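Local coordinates for UL37 (Suid herpesvirus 1, PDB 4K70), which serves in the inner tegument, where the whole protein, represented here by its N-terminal half, probably takes part in controlling viral trafficking, at residues 246-251 / 287-292; 62-67 / 462-467; 151-156 / 193-198. All blocks are in the same frame, centred on the assembly; numbering follows the deposited sequence.

In the fold
All three contacts belong to one elongated, largely helical chain, with interactions 1 and 2 on opposite sides of its centre, their own centres about 79 Å apart. Interaction 2 joins residues 62-67 to residues 462-467, so interactions 3 and 1 both fall, in sequence, between its two partners. Interaction 3 sits closest to the middle, about 15 Å from the chain centre, and about 32 Å, centre to centre, from interaction 1. None touches another. Sodium ions bind at residues of interactions 1 and 3, whereas interaction 2 lies away from the metal sites and is purely a meeting of two helix starts.

Interaction 1: residues 246-251 / 287-292; sequences ALVPVG and RLRTDQ. With NA (sodium ion), chain K; NA (sodium ion), chain J.
Leu247 and Leu288 are matched as a non-hydrogen-bonded antiparallel pair, their CA atoms 4.4 Å apart, in a single isolated beta bridge between two loops of a mostly helical protein. Two backbone bonds flank the pair: Val248 N reaches Arg287 O at 2.8 Å, almost perfectly straight at 178°, and Arg289 N reaches Ala246 O at 2.9 Å. The bridge thus pins the loop after helix 229-240 to the one that follows helix 260-271.

On one side of the bridge the two leucines meet obliquely, Leu247 CD2 lying 3.8 Å from Leu288 CD2. Leu288 is further covered by Val265 and Leu269 of helix 260-271 and by Leu209 and Leu213 of helix 208-223, so this apolar patch ties the loops to both helices. Val248 CG2 packs against CA and CG of Arg289 and also sits over the centre of the Arg287 guanidinium, 4.0 Å above the plane. Two acceptors hold that guanidinium: NE donates to Asn254 O, and NH1 to Thr290 OG1, which lies in the plane of the group and is itself bonded to Asp312, a calcium-site residue whose ion is absent from this chain.

Arg289 bends at chi3 (50°), which brings its guanidinium round to Asp291 in a side-on, two-point salt bridge. NE meets OD1 at 2.9 Å, and NH2 meets OD2 of the same aspartate at 2.8 Å, each through a syn lone pair and nearly in the guanidinium plane; NH1 is taken by Ala245 O. Beyond the bridge each loop reaches a different sodium ion. Gln292 OE1 and His315 O bind one, while Val250 O coordinates the other at 2.3 Å together with Glu252 OE1.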
# COMPACT_ATOMS: atom_id res chain seq x y z
N ALA A 246 32.92 22.49 9.88
CA ALA A 246 32.20 21.25 10.18
C ALA A 246 33.07 20.03 9.95
O ALA A 246 32.70 18.92 10.35
CB ALA A 246 30.91 21.17 9.35
N LEU A 247 34.23 20.22 9.32
CA LEU A 247 35.12 19.12 8.98
C LEU A 247 36.26 18.97 9.99
O LEU A 247 36.78 19.96 10.50
CB LEU A 247 35.71 19.32 7.58
CG LEU A 247 34.85 19.14 6.33
CD1 LEU A 247 35.65 19.60 5.13
CD2 LEU A 247 34.45 17.68 6.17
N VAL A 248 36.66 17.74 10.25
CA VAL A 248 37.80 17.47 11.13
C VAL A 248 39.11 17.76 10.39
O VAL A 248 39.37 17.20 9.32
CB VAL A 248 37.80 16.01 11.65
CG1 VAL A 248 39.11 15.70 12.41
CG2 VAL A 248 36.60 15.74 12.54
N PRO A 249 39.94 18.64 10.96
CA PRO A 249 41.28 18.96 10.43
C PRO A 249 42.12 17.71 10.11
O PRO A 249 42.14 16.76 10.89
CB PRO A 249 41.94 19.75 11.56
CG PRO A 249 40.98 19.64 12.75
CD PRO A 249 39.63 19.42 12.17
N VAL A 250 42.78 17.72 8.95
CA VAL A 250 43.69 16.64 8.59
C VAL A 250 44.81 16.58 9.62
O VAL A 250 45.29 17.61 10.07
CB VAL A 250 44.30 16.86 7.19
CG1 VAL A 250 45.31 15.77 6.87
CG2 VAL A 250 43.20 16.92 6.13
N GLY A 251 45.22 15.37 10.01
CA GLY A 251 46.33 15.22 10.93
C GLY A 251 45.92 15.03 12.37
O GLY A 251 46.73 14.64 13.21
N ARG A 287 36.67 14.01 7.35
CA ARG A 287 35.35 13.55 7.74
C ARG A 287 34.67 14.64 8.54
O ARG A 287 35.33 15.52 9.11
CB ARG A 287 35.43 12.28 8.57
CG ARG A 287 35.87 12.53 9.99
CD ARG A 287 35.80 11.26 10.83
NE ARG A 287 36.39 11.51 12.13
CZ ARG A 287 35.72 11.82 13.23
NH1 ARG A 287 34.39 11.89 13.21
NH2 ARG A 287 36.37 12.06 14.36
N LEU A 288 33.34 14.60 8.56
CA LEU A 288 32.56 15.53 9.35
C LEU A 288 32.82 15.28 10.83
O LEU A 288 32.90 14.12 11.26
CB LEU A 288 31.08 15.37 9.05
CG LEU A 288 30.62 15.75 7.65
CD1 LEU A 288 29.15 15.42 7.47
CD2 LEU A 288 30.87 17.23 7.39
N ARG A 289 32.99 16.35 11.60
CA ARG A 289 33.07 16.28 13.05
C ARG A 289 31.84 15.55 13.61
O ARG A 289 30.73 15.68 13.07
CB ARG A 289 33.14 17.70 13.64
CG ARG A 289 34.34 18.52 13.17
CD ARG A 289 34.18 19.99 13.53
NE ARG A 289 33.82 20.16 14.93
CZ ARG A 289 33.48 21.32 15.48
NH1 ARG A 289 33.47 22.42 14.74
NH2 ARG A 289 33.16 21.38 16.76
N THR A 290 32.05 14.77 14.67
CA THR A 290 30.94 14.13 15.37
C THR A 290 30.96 14.52 16.85
O THR A 290 30.36 13.83 17.68
CB THR A 290 30.92 12.59 15.21
OG1 THR A 290 32.17 12.03 15.64
CG2 THR A 290 30.65 12.17 13.74
N ASP A 291 31.62 15.63 17.17
CA ASP A 291 31.63 16.16 18.53
C ASP A 291 30.45 17.11 18.72
O ASP A 291 29.84 17.56 17.74
CB ASP A 291 32.95 16.88 18.85
CG ASP A 291 33.14 18.14 18.03
OD1 ASP A 291 33.60 18.04 16.88
OD2 ASP A 291 32.84 19.24 18.54
N GLN A 292 30.13 17.41 19.98
CA GLN A 292 28.93 18.19 20.31
C GLN A 292 28.91 19.56 19.63
O GLN A 292 27.85 20.12 19.40
CB GLN A 292 28.78 18.35 21.83
CG GLN A 292 27.48 19.00 22.30
CD GLN A 292 26.28 18.02 22.35
OE1 GLN A 292 26.45 16.81 22.53
NE2 GLN A 292 25.07 18.56 22.20
NA NA K . 45.88 18.52 12.07
NA NA J . 28.37 15.78 24.46

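Interaction 2: residues 62-67 / 462-467; sequences TCEAAV and HSAARE
Glu64 points its carboxylate at the first turn of helix 464-481, and OE2 does nearly all the touching. This oxygen accepts from Ala465 N at 2.9 Å, a bent bond (137° at the hydrogen) that arrives on the anti side of the carboxylate and 16° out of its plane. A bend at chi2 (64°) turns the carboxylate toward the helix start and leaves CG 3.8 Å from Ala465 CB. Beside it, Cys63 lays its SG alongside Ser463 CB at 3.8 Å.

Both helices begin here, each with its own N-cap. Ser463 OG takes Arg466 N at 3.1 Å and is bonded as well to Glu455 of helix 438-458, the same acid that forms a salt bridge with Arg466. Thr62 caps helix 63-78, though its bond to Ala65 N is weak. Gln24 and Leu28 of helix 20-32 cover the Glu64 side chain.

In the first turn of helix 464-481, then, Glu64 takes the N-H of Ala465 from a distant part of the sequence, while Ser463 takes that of Arg466. The positive end of the helix dipole would probably favour the ionised form of the glutamate in this buried setting.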
# COMPACT_ATOMS: atom_id res chain seq x y z
N THR A 62 -37.11 -21.62 -11.29
CA THR A 62 -36.69 -21.51 -9.90
C THR A 62 -36.04 -20.16 -9.57
O THR A 62 -35.54 -19.45 -10.45
CB THR A 62 -35.72 -22.62 -9.49
OG1 THR A 62 -34.50 -22.47 -10.23
CG2 THR A 62 -36.33 -23.98 -9.78
N CYS A 63 -36.07 -19.85 -8.29
CA CYS A 63 -35.56 -18.60 -7.75
C CYS A 63 -34.04 -18.56 -7.83
O CYS A 63 -33.45 -17.52 -8.14
CB CYS A 63 -36.03 -18.47 -6.30
SG CYS A 63 -35.41 -17.05 -5.41
N GLU A 64 -33.41 -19.70 -7.56
CA GLU A 64 -31.96 -19.86 -7.70
C GLU A 64 -31.51 -19.53 -9.13
O GLU A 64 -30.55 -18.79 -9.33
CB GLU A 64 -31.54 -21.29 -7.34
CG GLU A 64 -31.65 -21.62 -5.85
CD GLU A 64 -33.09 -21.59 -5.34
OE1 GLU A 64 -34.01 -21.78 -6.16
OE2 GLU A 64 -33.30 -21.37 -4.13
N ALA A 65 -32.21 -20.09 -10.11
CA ALA A 65 -31.91 -19.84 -11.52
C ALA A 65 -32.08 -18.38 -11.90
O ALA A 65 -31.32 -17.84 -12.70
CB ALA A 65 -32.78 -20.72 -12.42
N ALA A 66 -33.10 -17.74 -11.33
CA ALA A 66 -33.39 -16.35 -11.62
C ALA A 66 -32.23 -15.49 -11.13
O ALA A 66 -31.70 -14.65 -11.86
CB ALA A 66 -34.68 -15.92 -10.96
N VAL A 67 -31.86 -15.71 -9.87
CA VAL A 67 -30.77 -15.00 -9.21
C VAL A 67 -29.44 -15.20 -9.94
O VAL A 67 -28.72 -14.23 -10.22
CB VAL A 67 -30.62 -15.45 -7.75
CG1 VAL A 67 -29.31 -14.93 -7.14
CG2 VAL A 67 -31.82 -14.99 -6.93
N HIS A 462 -38.75 -17.01 1.42
CA HIS A 462 -37.43 -17.54 1.73
C HIS A 462 -36.98 -18.54 0.66
O HIS A 462 -37.79 -19.32 0.14
CB HIS A 462 -37.42 -18.21 3.09
CG HIS A 462 -36.06 -18.71 3.51
ND1 HIS A 462 -34.94 -17.91 3.46
CD2 HIS A 462 -35.66 -19.91 3.97
CE1 HIS A 462 -33.89 -18.60 3.88
NE2 HIS A 462 -34.30 -19.82 4.19
N SER A 463 -35.70 -18.51 0.34
CA SER A 463 -35.16 -19.37 -0.69
C SER A 463 -33.88 -20.04 -0.22
O SER A 463 -33.22 -19.57 0.70
CB SER A 463 -34.91 -18.57 -1.97
OG SER A 463 -34.07 -17.46 -1.73
N ALA A 464 -33.55 -21.16 -0.85
CA ALA A 464 -32.27 -21.81 -0.63
C ALA A 464 -31.16 -20.89 -1.15
O ALA A 464 -30.05 -20.89 -0.63
CB ALA A 464 -32.22 -23.15 -1.35
N ALA A 465 -31.49 -20.12 -2.18
CA ALA A 465 -30.58 -19.14 -2.75
C ALA A 465 -30.13 -18.17 -1.66
O ALA A 465 -28.94 -17.91 -1.52
CB ALA A 465 -31.26 -18.39 -3.88
N ARG A 466 -31.09 -17.66 -0.90
CA ARG A 466 -30.79 -16.76 0.21
C ARG A 466 -29.83 -17.39 1.21
O ARG A 466 -28.92 -16.73 1.71
CB ARG A 466 -32.08 -16.34 0.91
CG ARG A 466 -31.85 -15.49 2.15
CD ARG A 466 -33.15 -14.90 2.66
NE ARG A 466 -33.78 -14.02 1.67
CZ ARG A 466 -33.69 -12.69 1.69
NH1 ARG A 466 -33.01 -12.08 2.65
NH2 ARG A 466 -34.30 -11.97 0.76
N GLU A 467 -30.02 -18.66 1.51
CA GLU A 467 -29.23 -19.31 2.54
C GLU A 467 -27.82 -19.61 2.05
O GLU A 467 -26.85 -19.48 2.80
CB GLU A 467 -29.91 -20.59 3.02
CG GLU A 467 -29.47 -21.03 4.39
CD GLU A 467 -30.01 -22.39 4.77
OE1 GLU A 467 -31.17 -22.70 4.40
OE2 GLU A 467 -29.27 -23.15 5.44

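Interaction 3: residues 151-156 / 193-198; sequences PRVVPP and PLALAV
Val198 N donates to Leu194 O at 2.9 Å, a routine helical bond within helix 191-201, and the side chain of this valine is the one that Pro151 rests against. No hydrogen bond joins the two segments: the contact is chiefly apolar. Pro151 CB comes 3.7 Å from Val198 CG1, and the ring's CG touches the same methyl, the two side chains crossing at about a right angle.

Ala195, one turn before Val198, lies under Pro151 and Arg152. Its CB is 3.4 Å from Arg152 O and 3.8 Å from Pro151 O, so two successive carbonyl oxygens pass beside a single methyl. Because alanine carries nothing beyond CB, the backbone approaches closely here, with Pro151 CA only 4.5 Å from Ala195 CA.

This is a linker laid over one side of a helix, the loop that leads from helix 144-149 to helix 156-159, and its chain is extended from Arg152 to Pro155. Farther along, Val153 sets both methyls on the tip of Leu196. CG2 is the nearer, 3.8 Å from Leu196 CD2, and also reaches Ala195 CB. With CG1 anti to the backbone N (chi1 174°), CG2 is the branch directed at both residues. Val153 also touches Leu192 and Arg199, so the valine spans two turns of the helix. Leu334 of helix 333-342 packs on it as well, while Val337 and Val341 of that helix lie on Leu196. Val153 and Arg199 together belong to a sodium site, and the nearest atom of the Arg152 side chain is about 3 Å from a bound sodium ion.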
# COMPACT_ATOMS: atom_id res chain seq x y z
N PRO A 151 8.61 17.44 -7.15
CA PRO A 151 8.53 16.74 -5.86
C PRO A 151 7.21 16.95 -5.13
O PRO A 151 7.19 17.49 -4.02
CB PRO A 151 9.69 17.34 -5.05
CG PRO A 151 9.85 18.72 -5.61
CD PRO A 151 9.51 18.61 -7.09
N ARG A 152 6.12 16.51 -5.76
CA ARG A 152 4.80 16.64 -5.17
C ARG A 152 4.61 15.69 -3.99
O ARG A 152 4.88 14.49 -4.08
CB ARG A 152 3.70 16.41 -6.22
CG ARG A 152 2.30 16.85 -5.71
CD ARG A 152 1.23 16.94 -6.80
NE ARG A 152 1.11 15.70 -7.57
CZ ARG A 152 1.67 15.50 -8.76
NH1 ARG A 152 2.39 16.47 -9.32
NH2 ARG A 152 1.51 14.35 -9.40
N VAL A 153 4.15 16.25 -2.87
CA VAL A 153 3.88 15.47 -1.67
C VAL A 153 2.40 15.09 -1.63
O VAL A 153 1.53 15.95 -1.54
CB VAL A 153 4.24 16.26 -0.40
CG1 VAL A 153 3.81 15.48 0.84
CG2 VAL A 153 5.74 16.55 -0.37
N VAL A 154 2.13 13.79 -1.73
CA VAL A 154 0.76 13.30 -1.77
C VAL A 154 0.43 12.47 -0.52
O VAL A 154 1.20 11.59 -0.14
CB VAL A 154 0.53 12.40 -3.00
CG1 VAL A 154 -0.91 11.97 -3.06
CG2 VAL A 154 0.95 13.13 -4.27
N PRO A 155 -0.71 12.75 0.12
CA PRO A 155 -1.10 11.88 1.24
C PRO A 155 -1.36 10.47 0.72
O PRO A 155 -2.07 10.32 -0.26
CB PRO A 155 -2.39 12.51 1.75
CG PRO A 155 -2.37 13.94 1.22
CD PRO A 155 -1.66 13.86 -0.09
N PRO A 156 -0.77 9.44 1.35
CA PRO A 156 -0.95 8.05 0.92
C PRO A 156 -2.42 7.65 0.76
O PRO A 156 -2.76 6.80 -0.06
CB PRO A 156 -0.31 7.27 2.07
CG PRO A 156 0.77 8.17 2.54
CD PRO A 156 0.16 9.54 2.49
N PRO A 193 8.53 9.63 0.62
CA PRO A 193 9.81 9.93 1.29
C PRO A 193 10.83 10.60 0.36
O PRO A 193 11.64 11.40 0.81
CB PRO A 193 10.34 8.54 1.66
CG PRO A 193 9.15 7.67 1.71
CD PRO A 193 8.14 8.22 0.75
N LEU A 194 10.79 10.25 -0.92
CA LEU A 194 11.65 10.88 -1.90
C LEU A 194 11.27 12.35 -2.08
O LEU A 194 12.13 13.23 -2.03
CB LEU A 194 11.60 10.13 -3.25
CG LEU A 194 12.23 10.87 -4.43
CD1 LEU A 194 13.69 11.20 -4.15
CD2 LEU A 194 12.10 10.07 -5.74
N ALA A 195 9.98 12.61 -2.31
CA ALA A 195 9.47 13.98 -2.43
C ALA A 195 9.78 14.82 -1.19
O ALA A 195 10.19 15.98 -1.28
CB ALA A 195 7.96 13.97 -2.69
N LEU A 196 9.57 14.23 -0.02
CA LEU A 196 9.89 14.92 1.24
C LEU A 196 11.37 15.26 1.35
O LEU A 196 11.72 16.36 1.79
CB LEU A 196 9.41 14.12 2.44
CG LEU A 196 7.88 14.06 2.59
CD1 LEU A 196 7.43 13.02 3.60
CD2 LEU A 196 7.32 15.43 2.92
N ALA A 197 12.25 14.34 0.97
CA ALA A 197 13.68 14.62 1.05
C ALA A 197 14.11 15.70 0.05
O ALA A 197 14.95 16.55 0.35
CB ALA A 197 14.51 13.34 0.87
N VAL A 198 13.53 15.64 -1.15
CA VAL A 198 13.79 16.66 -2.16
C VAL A 198 13.42 18.04 -1.65
O VAL A 198 14.17 19.00 -1.86
CB VAL A 198 13.05 16.36 -3.49
CG1 VAL A 198 13.30 17.47 -4.50
CG2 VAL A 198 13.50 15.03 -4.05